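Local coordinates for Mlr6093 protein (Mesorhizobium loti, PDB 2QJ8) that is probably a zinc-dependent hydrolase of the aspartoacylase family, acting on ester bonds or on carbon-nitrogen bonds of linear amides, at residues E4-L8 / D124-L130; F38-R42 / V69-P73; S304-A310 / A324-R328. All blocks are in the same frame, centred on the assembly; numbering follows the deposited sequence. Where two conformers were deposited one is given.

Contact 1: residues E4-L8 / D124-L130; sequences EAPHL and DAISRLL
Pro6 lies against the last turns of helix 118-129, its CA 5.3 Å from that of Ala125, and the chain then enters strand 7-8 beside Leu129. The proline ring does most of the touching. Its CB meets Ala125 CB at 3.7 Å, and CD lies over one face of the Arg128 guanidinium, toward its rim, with CG close by. Pro6 CD is 3.6 Å from Arg128 NH1. The Arg128 chain bends at its third torsion (chi3 59°). Its guanidinium reaches back to a salt bridge, NH1 3.1 Å from Asp124 OD2 and using the syn lone pair, with the oxygen tilted out of the guanidinium plane. The contact is tight at Leu129, where CD1 is 3.3 Å from His7 N. Further on, Leu8 CD2 meets Leu130 CD2 at 4.1 Å. His7 ND1 gives a nearly straight hydrogen bond to Ala5 O, 2.9 Å long. The acceptor lies in the imidazole plane, which fixes the turn of the ring. Leu22 of strand 16-24 touches both Leu8 and Leu129. Carbon atoms make most of the packing, without hydrogen bonds between the segments, and the two charged groups beside the proline are already paired with each other.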
ATOM      1  N   GLU A   4     -19.930 -32.691  -7.533  1.00 45.46           N
ATOM      2  CA  GLU A   4     -18.503 -32.931  -7.301  1.00 44.03           C
ATOM      3  C   GLU A   4     -18.098 -32.588  -5.846  1.00 40.13           C
ATOM      4  O   GLU A   4     -18.604 -31.639  -5.252  1.00 38.72           O
ATOM      5  CB  GLU A   4     -17.787 -32.044  -8.352  1.00 43.94           C
ATOM      6  CG  GLU A   4     -16.279 -31.956  -8.403  1.00 48.65           C
ATOM      7  CD  GLU A   4     -15.798 -31.013  -9.541  1.00 48.77           C
ATOM      8  OE1 GLU A   4     -16.184 -29.814  -9.577  1.00 49.07           O
ATOM      9  OE2 GLU A   4     -14.993 -31.462 -10.382  1.00 54.08           O
ATOM     10  N   ALA A   5     -17.226 -33.401  -5.262  1.00 36.48           N
ATOM     11  CA  ALA A   5     -16.688 -33.122  -3.944  1.00 35.81           C
ATOM     12  C   ALA A   5     -15.360 -32.373  -4.192  1.00 34.15           C
ATOM     13  O   ALA A   5     -14.836 -32.388  -5.324  1.00 34.19           O
ATOM     14  CB  ALA A   5     -16.468 -34.427  -3.156  1.00 35.08           C
ATOM     15  N   PRO A   6     -14.829 -31.685  -3.164  1.00 32.08           N
ATOM     16  CA  PRO A   6     -13.534 -31.092  -3.375  1.00 32.05           C
ATOM     17  C   PRO A   6     -12.480 -32.197  -3.490  1.00 31.34           C
ATOM     18  O   PRO A   6     -12.592 -33.225  -2.842  1.00 30.02           O
ATOM     19  CB  PRO A   6     -13.325 -30.241  -2.106  1.00 31.77           C
ATOM     20  CG  PRO A   6     -14.126 -30.899  -1.087  1.00 31.76           C
ATOM     21  CD  PRO A   6     -15.332 -31.408  -1.803  1.00 32.10           C
ATOM     22  N   HIS A   7     -11.472 -31.987  -4.325  1.00 32.76           N
ATOM     23  CA  HIS A   7     -10.416 -32.973  -4.496  1.00 29.92           C
ATOM     24  C   HIS A   7      -9.189 -32.325  -5.079  1.00 27.23           C
ATOM     25  O   HIS A   7      -9.270 -31.220  -5.622  1.00 27.36           O
ATOM     26  CB  HIS A   7     -10.926 -34.079  -5.430  1.00 32.51           C
ATOM     27  CG  HIS A   7     -11.327 -33.567  -6.768  1.00 31.97           C
ATOM     28  ND1 HIS A   7     -12.561 -33.002  -7.003  1.00 31.91           N
ATOM     29  CD2 HIS A   7     -10.634 -33.466  -7.924  1.00 29.41           C
ATOM     30  CE1 HIS A   7     -12.609 -32.580  -8.253  1.00 31.79           C
ATOM     31  NE2 HIS A   7     -11.452 -32.847  -8.832  1.00 30.23           N
ATOM     32  N   LEU A   8      -8.058 -33.011  -4.942  1.00 24.44           N
ATOM     33  CA  LEU A   8      -6.809 -32.623  -5.555  1.00 26.91           C
ATOM     34  C   LEU A   8      -6.736 -33.362  -6.889  1.00 30.30           C
ATOM     35  O   LEU A   8      -7.197 -34.491  -7.007  1.00 30.24           O
ATOM     36  CB  LEU A   8      -5.615 -33.012  -4.685  1.00 27.47           C
ATOM     37  CG  LEU A   8      -5.490 -32.320  -3.315  1.00 31.08           C
ATOM     38  CD1 LEU A   8      -4.391 -32.943  -2.513  1.00 30.44           C
ATOM     39  CD2 LEU A   8      -5.247 -30.825  -3.475  1.00 32.04           C
ATOM     40  N   ASP A 124     -13.741 -25.314   3.318  1.00 26.56           N
ATOM     41  CA  ASP A 124     -14.079 -26.735   3.358  1.00 26.08           C
ATOM     42  C   ASP A 124     -13.128 -27.635   2.552  1.00 29.84           C
ATOM     43  O   ASP A 124     -12.768 -28.701   3.045  1.00 32.70           O
ATOM     44  CB  ASP A 124     -15.510 -26.929   2.887  1.00 29.12           C
ATOM     45  CG  ASP A 124     -15.938 -28.376   2.903  1.00 28.37           C
ATOM     46  OD1 ASP A 124     -16.094 -28.953   3.988  1.00 33.20           O
ATOM     47  OD2 ASP A 124     -16.091 -28.929   1.810  1.00 29.29           O
ATOM     48  N   ALA A 125     -12.700 -27.183   1.358  1.00 26.35           N
ATOM     49  CA  ALA A 125     -11.787 -27.917   0.491  1.00 24.86           C
ATOM     50  C   ALA A 125     -10.415 -28.068   1.119  1.00 23.81           C
ATOM     51  O   ALA A 125      -9.848 -29.151   1.074  1.00 24.55           O
ATOM     52  CB  ALA A 125     -11.637 -27.207  -0.880  1.00 22.89           C
ATOM     53  N   ILE A 126      -9.897 -26.980   1.698  1.00 23.14           N
ATOM     54  CA  ILE A 126      -8.595 -26.964   2.378  1.00 26.09           C
ATOM     55  C   ILE A 126      -8.641 -27.843   3.631  1.00 25.73           C
ATOM     56  O   ILE A 126      -7.689 -28.584   3.921  1.00 27.83           O
ATOM     57  CB  ILE A 126      -8.160 -25.494   2.735  1.00 25.63           C
ATOM     58  CG1 ILE A 126      -7.863 -24.701   1.447  1.00 28.91           C
ATOM     59  CG2 ILE A 126      -6.943 -25.475   3.653  1.00 24.33           C
ATOM     60  CD1 ILE A 126      -7.846 -23.179   1.635  1.00 28.98           C
ATOM     61  N   SER A 127      -9.746 -27.741   4.354  1.00 23.65           N
ATOM     62  CA  SER A 127      -9.985 -28.481   5.589  1.00 28.10           C
ATOM     63  C   SER A 127     -10.157 -29.979   5.399  1.00 29.02           C
ATOM     64  O   SER A 127      -9.719 -30.748   6.251  1.00 30.66           O
ATOM     65  CB  SER A 127     -11.200 -27.913   6.330  1.00 28.19           C
ATOM     66  OG  SER A 127     -10.991 -26.535   6.634  1.00 36.30           O
ATOM     67  N   ARG A 128     -10.797 -30.392   4.308  1.00 29.83           N
ATOM     68  CA  ARG A 128     -10.956 -31.812   4.014  1.00 29.26           C
ATOM     69  C   ARG A 128      -9.729 -32.470   3.362  1.00 30.80           C
ATOM     70  O   ARG A 128      -9.403 -33.617   3.696  1.00 31.31           O
ATOM     71  CB  ARG A 128     -12.231 -32.056   3.205  1.00 31.45           C
ATOM     72  CG  ARG A 128     -13.466 -31.947   4.063  1.00 34.33           C
ATOM     73  CD  ARG A 128     -14.741 -31.772   3.289  1.00 37.16           C
ATOM     74  NE  ARG A 128     -15.012 -32.865   2.350  1.00 41.62           N
ATOM     75  CZ  ARG A 128     -16.030 -32.891   1.476  1.00 45.93           C
ATOM     76  NH1 ARG A 128     -16.889 -31.880   1.409  1.00 42.29           N
ATOM     77  NH2 ARG A 128     -16.193 -33.937   0.651  1.00 42.69           N
ATOM     78  N   LEU A 129      -9.021 -31.737   2.498  1.00 28.49           N
ATOM     79  CA  LEU A 129      -7.910 -32.290   1.720  1.00 29.70           C
ATOM     80  C   LEU A 129      -6.485 -32.003   2.159  1.00 29.07           C
ATOM     81  O   LEU A 129      -5.588 -32.794   1.851  1.00 31.35           O
ATOM     82  CB  LEU A 129      -8.072 -31.856   0.259  1.00 27.86           C
ATOM     83  CG  LEU A 129      -9.325 -32.495  -0.358  1.00 30.88           C
ATOM     84  CD1 LEU A 129      -9.912 -31.660  -1.422  1.00 43.48           C
ATOM     85  CD2 LEU A 129      -8.970 -33.909  -0.844  1.00 32.20           C
ATOM     86  N   LEU A 130      -6.248 -30.875   2.815  1.00 28.80           N
ATOM     87  CA  LEU A 130      -4.866 -30.480   3.155  1.00 27.87           C
ATOM     88  C   LEU A 130      -4.585 -30.508   4.641  1.00 28.23           C
ATOM     89  O   LEU A 130      -3.584 -31.080   5.056  1.00 29.88           O
ATOM     90  CB  LEU A 130      -4.562 -29.103   2.574  1.00 29.94           C
ATOM     91  CG  LEU A 130      -4.731 -28.909   1.056  1.00 31.07           C
ATOM     92  CD1 LEU A 130      -4.351 -27.447   0.702  1.00 24.32           C
ATOM     93  CD2 LEU A 130      -3.875 -29.861   0.228  1.00 24.76           C
TER

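Contact 2: residues F38-R42 / V69-P73; sequences FSCNR and VKWLP
Phe38 sends its ring over Val69. The CA of Val69 stands 4.1 Å from the ring centroid and only 6° off the ring normal, a CH-pi contact over the face. Both methyls of Val69 take part: CG1 is 3.6 Å from Phe38 CD1, and CG2 lies against CB and CG of the same side chain. Phe38 carries CG anti to the backbone N, which brings the ring to the helix with one face turned to Val69. Its far end then approaches two more residues. CE2 is 4.2 Å from Leu72 CD1, and CZ is 4.3 Å from Pro73 CD.

Arg42 makes the polar contact. Its NH2 donates to Pro73 O at 2.9 Å, meeting a lone pair in the carbonyl plane, although the N-H...O angle of 142° is bent. The arginine chain is bent at its second torsion to bring the guanidinium edge to this oxygen. Between these ends, Cys40 SG lies 4.1 Å from Leu72 O.

This is helix-on-sheet packing, as in the alpha/beta fold of the zinc carboxypeptidase (M14) family, to which aspartoacylases belong. The axes of segments 38-42 and 69-73 run nearly parallel, 12° apart, and approach to 9.3 Å. Every second residue, Phe38, Cys40 and Arg42, points to the helix.

The strand is held from both flanks by backbone bonds, Phe38 with Ile83 on one and Ser39 with Ser18 on the other. Ile83 also touches Phe38 and Leu72, while Val17 touches Phe38, Cys40 and Pro73. Gln76 NE2 bonds Cys40 O, and Leu293 of the second subunit packs on Phe38.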
ATOM      1  N   PHE A  38       1.347 -27.001  -4.915  1.00 24.49           N
ATOM      2  CA  PHE A  38       2.649 -27.609  -5.067  1.00 22.74           C
ATOM      3  C   PHE A  38       2.814 -28.571  -3.892  1.00 26.81           C
ATOM      4  O   PHE A  38       2.391 -28.252  -2.775  1.00 27.85           O
ATOM      5  CB  PHE A  38       3.713 -26.528  -5.005  1.00 25.66           C
ATOM      6  CG  PHE A  38       5.092 -27.022  -4.668  1.00 23.35           C
ATOM      7  CD1 PHE A  38       5.974 -27.384  -5.665  1.00 28.34           C
ATOM      8  CD2 PHE A  38       5.529 -27.056  -3.336  1.00 27.96           C
ATOM      9  CE1 PHE A  38       7.260 -27.790  -5.351  1.00 27.98           C
ATOM     10  CE2 PHE A  38       6.800 -27.470  -3.018  1.00 30.84           C
ATOM     11  CZ  PHE A  38       7.664 -27.839  -4.014  1.00 25.44           C
ATOM     12  N   SER A  39       3.398 -29.743  -4.135  1.00 26.35           N
ATOM     13  CA  SER A  39       3.725 -30.652  -3.042  1.00 29.13           C
ATOM     14  C   SER A  39       5.099 -31.305  -3.298  1.00 30.66           C
ATOM     15  O   SER A  39       5.385 -31.714  -4.418  1.00 30.08           O
ATOM     16  CB  SER A  39       2.624 -31.672  -2.839  1.00 30.25           C
ATOM     17  OG  SER A  39       2.951 -32.538  -1.777  1.00 40.19           O
ATOM     18  N   CYS A  40       5.963 -31.317  -2.279  1.00 28.50           N
ATOM     19  CA  CYS A  40       7.291 -31.949  -2.377  1.00 29.57           C
ATOM     20  C   CYS A  40       7.338 -33.027  -1.307  1.00 28.56           C
ATOM     21  O   CYS A  40       7.346 -32.730  -0.137  1.00 26.82           O
ATOM     22  CB  CYS A  40       8.405 -30.941  -2.222  1.00 26.80           C
ATOM     23  SG  CYS A  40      10.086 -31.597  -2.564  1.00 29.10           S
ATOM     24  N   ASN A  41       7.306 -34.275  -1.741  1.00 29.11           N
ATOM     25  CA  ASN A  41       7.296 -35.419  -0.866  1.00 30.07           C
ATOM     26  C   ASN A  41       8.672 -36.093  -0.869  1.00 31.09           C
ATOM     27  O   ASN A  41       9.016 -36.741  -1.842  1.00 28.82           O
ATOM     28  CB  ASN A  41       6.215 -36.363  -1.376  1.00 31.60           C
ATOM     29  CG  ASN A  41       6.029 -37.596  -0.520  1.00 30.48           C
ATOM     30  OD1 ASN A  41       6.805 -37.900   0.376  1.00 31.29           O
ATOM     31  ND2 ASN A  41       4.973 -38.319  -0.808  1.00 36.06           N
ATOM     32  N   ARG A  42       9.423 -35.929   0.228  1.00 29.85           N
ATOM     33  CA  ARG A  42      10.728 -36.551   0.400  1.00 30.14           C
ATOM     34  C   ARG A  42      10.716 -37.651   1.479  1.00 32.30           C
ATOM     35  O   ARG A  42      11.666 -37.803   2.229  1.00 32.94           O
ATOM     36  CB  ARG A  42      11.787 -35.489   0.710  1.00 29.01           C
ATOM     37  CG  ARG A  42      11.976 -34.431  -0.327  1.00 27.45           C
ATOM     38  CD  ARG A  42      12.358 -35.034  -1.660  1.00 33.40           C
ATOM     39  NE  ARG A  42      12.750 -34.043  -2.647  1.00 34.79           N
ATOM     40  CZ  ARG A  42      12.825 -34.255  -3.961  1.00 31.73           C
ATOM     41  NH1 ARG A  42      12.519 -35.431  -4.506  1.00 36.71           N
ATOM     42  NH2 ARG A  42      13.202 -33.268  -4.755  1.00 28.95           N
ATOM     43  N   VAL A  69       8.438 -22.699  -3.740  1.00 28.80           N
ATOM     44  CA  VAL A  69       8.081 -23.684  -4.769  1.00 27.19           C
ATOM     45  C   VAL A  69       9.273 -24.030  -5.671  1.00 28.21           C
ATOM     46  O   VAL A  69       9.480 -25.198  -5.991  1.00 27.09           O
ATOM     47  CB  VAL A  69       6.856 -23.238  -5.613  1.00 26.12           C
ATOM     48  CG1 VAL A  69       6.717 -24.090  -6.875  1.00 31.71           C
ATOM     49  CG2 VAL A  69       5.590 -23.318  -4.778  1.00 21.78           C
ATOM     50  N   LYS A  70      10.053 -23.035  -6.055  1.00 27.20           N
ATOM     51  CA  LYS A  70      11.240 -23.263  -6.881  1.00 30.27           C
ATOM     52  C   LYS A  70      12.504 -23.736  -6.136  1.00 30.90           C
ATOM     53  O   LYS A  70      13.368 -24.386  -6.741  1.00 30.88           O
ATOM     54  CB  LYS A  70      11.559 -21.993  -7.690  1.00 30.75           C
ATOM     55  CG  LYS A  70      10.573 -21.730  -8.818  1.00 37.60           C
ATOM     56  CD  LYS A  70      10.923 -20.486  -9.603  1.00 37.47           C
ATOM     57  N   TRP A  71      12.611 -23.411  -4.843  1.00 29.03           N
ATOM     58  CA  TRP A  71      13.795 -23.703  -4.024  1.00 27.26           C
ATOM     59  C   TRP A  71      13.748 -25.035  -3.309  1.00 26.40           C
ATOM     60  O   TRP A  71      14.773 -25.692  -3.190  1.00 26.58           O
ATOM     61  CB  TRP A  71      13.994 -22.565  -3.024  1.00 26.95           C
ATOM     62  CG  TRP A  71      15.033 -22.724  -1.979  1.00 28.33           C
ATOM     63  CD1 TRP A  71      16.378 -22.615  -2.133  1.00 32.45           C
ATOM     64  CD2 TRP A  71      14.805 -22.904  -0.582  1.00 27.89           C
ATOM     65  NE1 TRP A  71      17.008 -22.754  -0.922  1.00 32.09           N
ATOM     66  CE2 TRP A  71      16.066 -22.938   0.048  1.00 31.65           C
ATOM     67  CE3 TRP A  71      13.665 -23.068   0.192  1.00 28.13           C
ATOM     68  CZ2 TRP A  71      16.214 -23.110   1.422  1.00 32.32           C
ATOM     69  CZ3 TRP A  71      13.816 -23.261   1.563  1.00 28.93           C
ATOM     70  CH2 TRP A  71      15.074 -23.273   2.156  1.00 32.89           C
ATOM     71  N   LEU A  72      12.566 -25.431  -2.842  1.00 23.72           N
ATOM     72  CA  LEU A  72      12.418 -26.677  -2.117  1.00 24.93           C
ATOM     73  C   LEU A  72      12.757 -27.993  -2.837  1.00 26.24           C
ATOM     74  O   LEU A  72      13.151 -28.937  -2.157  1.00 25.88           O
ATOM     75  CB  LEU A  72      11.028 -26.776  -1.500  1.00 26.28           C
ATOM     76  CG  LEU A  72      10.787 -25.832  -0.346  1.00 25.57           C
ATOM     77  CD1 LEU A  72       9.297 -25.880  -0.059  1.00 24.00           C
ATOM     78  CD2 LEU A  72      11.659 -26.167   0.881  1.00 26.90           C
ATOM     79  N   PRO A  73      12.535 -28.094  -4.172  1.00 27.35           N
ATOM     80  CA  PRO A  73      12.995 -29.301  -4.855  1.00 29.13           C
ATOM     81  C   PRO A  73      14.468 -29.680  -4.609  1.00 29.37           C
ATOM     82  O   PRO A  73      14.734 -30.874  -4.531  1.00 28.56           O
ATOM     83  CB  PRO A  73      12.716 -29.004  -6.332  1.00 30.36           C
ATOM     84  CG  PRO A  73      11.459 -28.111  -6.269  1.00 30.25           C
ATOM     85  CD  PRO A  73      11.747 -27.224  -5.076  1.00 28.35           C
TER

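Contact 3: residues S304-A310 / A324-R328; sequences SKSTVFA and AILAR
Thr307 and Ala327 form an antiparallel hydrogen-bonded pair, with Thr307 N giving an almost straight bond (178°) to Ala327 O at 2.8 Å and Ala327 N returning one to Thr307 O. Beyond the non-hydrogen-bonded pair of Val308 and Leu326, the register slips by one residue. There Ile325 O takes two donors, Phe309 N at 2.9 Å and Ala310 N at 3.0 Å. Ile325 N closes the pair with a bond of 2.7 Å to Ala310 O.

The apolar contacts fall on both faces. Val308 CG2 meets Leu326 CD1 on one. On the other, Ala310 CB lies against Ile325 CB. Phe309 runs beside Ile325, its CD2 4.0 Å from Ile325 CG2, and its CB touches Ala327 CB. Val178 and Leu180 also touch the Phe309 side chain.

The polar side chains gather where segment 304-310 begins. Ser306 OG lies between its backbone N and carbonyl carbon (chi1 42°), from where it bonds back to Ser304 O at 2.8 Å, above the carbonyl plane, and packs 3.5 Å from Leu326 CD2. Ser304 OG sits over one face of the Arg328 guanidinium, 3.0 Å from NE, where the angle is too poor for a hydrogen bond. Arg328 NE instead forms a salt bridge with Asp258. A leucine in place of Arg328 would probably leave the Asp258 carboxylate without its charged mate and Ser304 without the flat group beneath its hydroxyl.

Phe309 and Ala310, both facing Ile325, make a classic beta bulge in an antiparallel pair between strands 306-312 and 322-329.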
ATOM      1  N   SER A 304       3.124   4.723  26.961  1.00 30.57           N
ATOM      2  CA  SER A 304       4.297   4.225  27.662  1.00 30.09           C
ATOM      3  C   SER A 304       5.475   4.168  26.712  1.00 30.48           C
ATOM      4  O   SER A 304       5.311   4.257  25.487  1.00 26.99           O
ATOM      5  CB  SER A 304       4.069   2.809  28.239  1.00 30.89           C
ATOM      6  OG  SER A 304       4.205   1.825  27.239  1.00 36.89           O
ATOM      7  N   LYS A 305       6.661   3.994  27.292  1.00 29.24           N
ATOM      8  CA  LYS A 305       7.873   3.851  26.515  1.00 30.06           C
ATOM      9  C   LYS A 305       7.701   2.525  25.810  1.00 29.09           C
ATOM     10  O   LYS A 305       7.393   1.532  26.452  1.00 29.62           O
ATOM     11  CB  LYS A 305       9.123   3.847  27.409  1.00 30.33           C
ATOM     12  CG  LYS A 305      10.409   3.755  26.629  1.00 33.51           C
ATOM     13  CD  LYS A 305      11.612   3.784  27.509  1.00 38.29           C
ATOM     14  CE  LYS A 305      12.870   3.640  26.674  1.00 40.21           C
ATOM     15  NZ  LYS A 305      13.056   4.765  25.713  1.00 51.38           N
ATOM     16  N   SER A 306       7.842   2.524  24.489  1.00 28.73           N
ATOM     17  CA  SER A 306       7.596   1.342  23.693  1.00 28.13           C
ATOM     18  C   SER A 306       8.230   1.456  22.314  1.00 27.32           C
ATOM     19  O   SER A 306       8.817   2.499  21.984  1.00 28.93           O
ATOM     20  CB  SER A 306       6.074   1.150  23.576  1.00 29.09           C
ATOM     21  OG  SER A 306       5.443   2.404  23.342  1.00 29.50           O
ATOM     22  N   THR A 307       8.153   0.358  21.546  1.00 26.41           N
ATOM     23  CA  THR A 307       8.645   0.295  20.169  1.00 27.49           C
ATOM     24  C   THR A 307       7.469   0.300  19.232  1.00 25.18           C
ATOM     25  O   THR A 307       6.430  -0.262  19.544  1.00 25.68           O
ATOM     26  CB  THR A 307       9.513  -0.975  19.929  1.00 28.06           C
ATOM     27  OG1 THR A 307      10.637  -0.931  20.818  1.00 34.82           O
ATOM     28  CG2 THR A 307      10.041  -1.047  18.512  1.00 25.92           C
ATOM     29  N   VAL A 308       7.612   0.951  18.092  1.00 25.53           N
ATOM     30  CA  VAL A 308       6.561   0.938  17.068  1.00 24.08           C
ATOM     31  C   VAL A 308       6.616  -0.381  16.319  1.00 25.26           C
ATOM     32  O   VAL A 308       7.573  -0.653  15.611  1.00 25.40           O
ATOM     33  CB  VAL A 308       6.650   2.093  16.059  1.00 23.41           C
ATOM     34  CG1 VAL A 308       5.509   1.961  15.016  1.00 21.46           C
ATOM     35  CG2 VAL A 308       6.589   3.458  16.785  1.00 22.62           C
ATOM     36  N   PHE A 309       5.585  -1.196  16.500  1.00 23.88           N
ATOM     37  CA  PHE A 309       5.496  -2.473  15.829  1.00 26.08           C
ATOM     38  C   PHE A 309       4.780  -2.270  14.515  1.00 24.27           C
ATOM     39  O   PHE A 309       5.224  -2.777  13.514  1.00 25.04           O
ATOM     40  CB  PHE A 309       4.778  -3.520  16.684  1.00 26.59           C
ATOM     41  CG  PHE A 309       4.379  -4.750  15.900  1.00 29.65           C
ATOM     42  CD1 PHE A 309       5.322  -5.716  15.597  1.00 24.37           C
ATOM     43  CD2 PHE A 309       3.073  -4.914  15.423  1.00 29.76           C
ATOM     44  CE1 PHE A 309       4.973  -6.830  14.877  1.00 25.15           C
ATOM     45  CE2 PHE A 309       2.730  -6.029  14.668  1.00 29.70           C
ATOM     46  CZ  PHE A 309       3.689  -6.992  14.409  1.00 27.97           C
ATOM     47  N   ALA A 310       3.660  -1.533  14.534  1.00 23.68           N
ATOM     48  CA  ALA A 310       2.894  -1.266  13.340  1.00 24.34           C
ATOM     49  C   ALA A 310       2.287   0.123  13.415  1.00 25.00           C
ATOM     50  O   ALA A 310       1.960   0.599  14.504  1.00 24.97           O
ATOM     51  CB  ALA A 310       1.791  -2.334  13.165  1.00 22.28           C
ATOM     52  N   ALA A 324      -2.022   2.748  15.437  1.00 26.39           N
ATOM     53  CA  ALA A 324      -0.667   2.326  15.727  1.00 26.15           C
ATOM     54  C   ALA A 324      -0.678   1.182  16.746  1.00 25.82           C
ATOM     55  O   ALA A 324      -1.574   1.119  17.603  1.00 27.91           O
ATOM     56  CB  ALA A 324       0.180   3.542  16.242  1.00 22.88           C
ATOM     57  N   ILE A 325       0.280   0.263  16.601  1.00 24.06           N
ATOM     58  CA  ILE A 325       0.462  -0.832  17.549  0.50 24.03           C
ATOM     59  C   ILE A 325       1.872  -0.715  18.090  1.00 24.77           C
ATOM     60  O   ILE A 325       2.850  -0.852  17.350  1.00 24.84           O
ATOM     61  CB  ILE A 325       0.245  -2.205  16.941  0.50 25.42           C
ATOM     62  CG1 ILE A 325      -1.180  -2.294  16.387  0.50 25.59           C
ATOM     63  CG2 ILE A 325       0.451  -3.285  18.011  0.50 22.77           C
ATOM     64  CD1 ILE A 325      -1.416  -3.520  15.646  0.50 31.92           C
ATOM     65  N   LEU A 326       1.953  -0.422  19.379  1.00 24.45           N
ATOM     66  CA  LEU A 326       3.206  -0.262  20.089  1.00 26.33           C
ATOM     67  C   LEU A 326       3.414  -1.575  20.847  1.00 26.54           C
ATOM     68  O   LEU A 326       2.470  -2.330  21.065  1.00 26.24           O
ATOM     69  CB  LEU A 326       3.143   0.960  21.018  1.00 25.44           C
ATOM     70  CG  LEU A 326       3.396   2.361  20.433  1.00 29.49           C
ATOM     71  CD1 LEU A 326       2.988   2.555  18.993  1.00 23.96           C
ATOM     72  CD2 LEU A 326       2.804   3.466  21.325  1.00 27.57           C
ATOM     73  N   ALA A 327       4.662  -1.879  21.161  1.00 26.43           N
ATOM     74  CA  ALA A 327       5.007  -3.094  21.883  1.00 27.05           C
ATOM     75  C   ALA A 327       6.142  -2.815  22.845  1.00 26.60           C
ATOM     76  O   ALA A 327       6.943  -1.890  22.641  1.00 27.62           O
ATOM     77  CB  ALA A 327       5.385  -4.195  20.908  1.00 25.69           C
ATOM     78  N   ARG A 328       6.207  -3.626  23.889  1.00 25.62           N
ATOM     79  CA  ARG A 328       7.230  -3.498  24.898  1.00 28.27           C
ATOM     80  C   ARG A 328       7.947  -4.796  25.077  1.00 26.18           C
ATOM     81  O   ARG A 328       7.338  -5.831  24.926  1.00 24.23           O
ATOM     82  CB  ARG A 328       6.584  -3.139  26.213  1.00 29.90           C
ATOM     83  CG  ARG A 328       5.801  -1.870  26.154  1.00 32.20           C
ATOM     84  CD  ARG A 328       5.230  -1.595  27.505  1.00 39.11           C
ATOM     85  NE  ARG A 328       3.848  -1.177  27.413  1.00 43.09           N
ATOM     86  CZ  ARG A 328       3.043  -0.982  28.459  1.00 52.22           C
ATOM     87  NH1 ARG A 328       3.484  -1.135  29.718  1.00 51.70           N
ATOM     88  NH2 ARG A 328       1.782  -0.595  28.239  1.00 52.08           N
TER

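Overall arrangement
From the N terminus, the 4-8 arm comes first, and contact 1 closes a long loop when helix 118-129 reaches it. Contact 2 is nested inside that loop. It joins strand 33-42 to helix 60-75, with 26 residues between its segments. The two centres are 20 Å apart and their nearest atoms about 7 Å apart. Strand 16-24 touches both, so they tie helices to the same strand region. Contact 3 follows in series and closes a short loop of 13 residues late in the chain, between strands 306-312 and 322-329. It lies across the centre of the chain from the other two, its centre about 40 Å from contact 1 and 38 Å from contact 2.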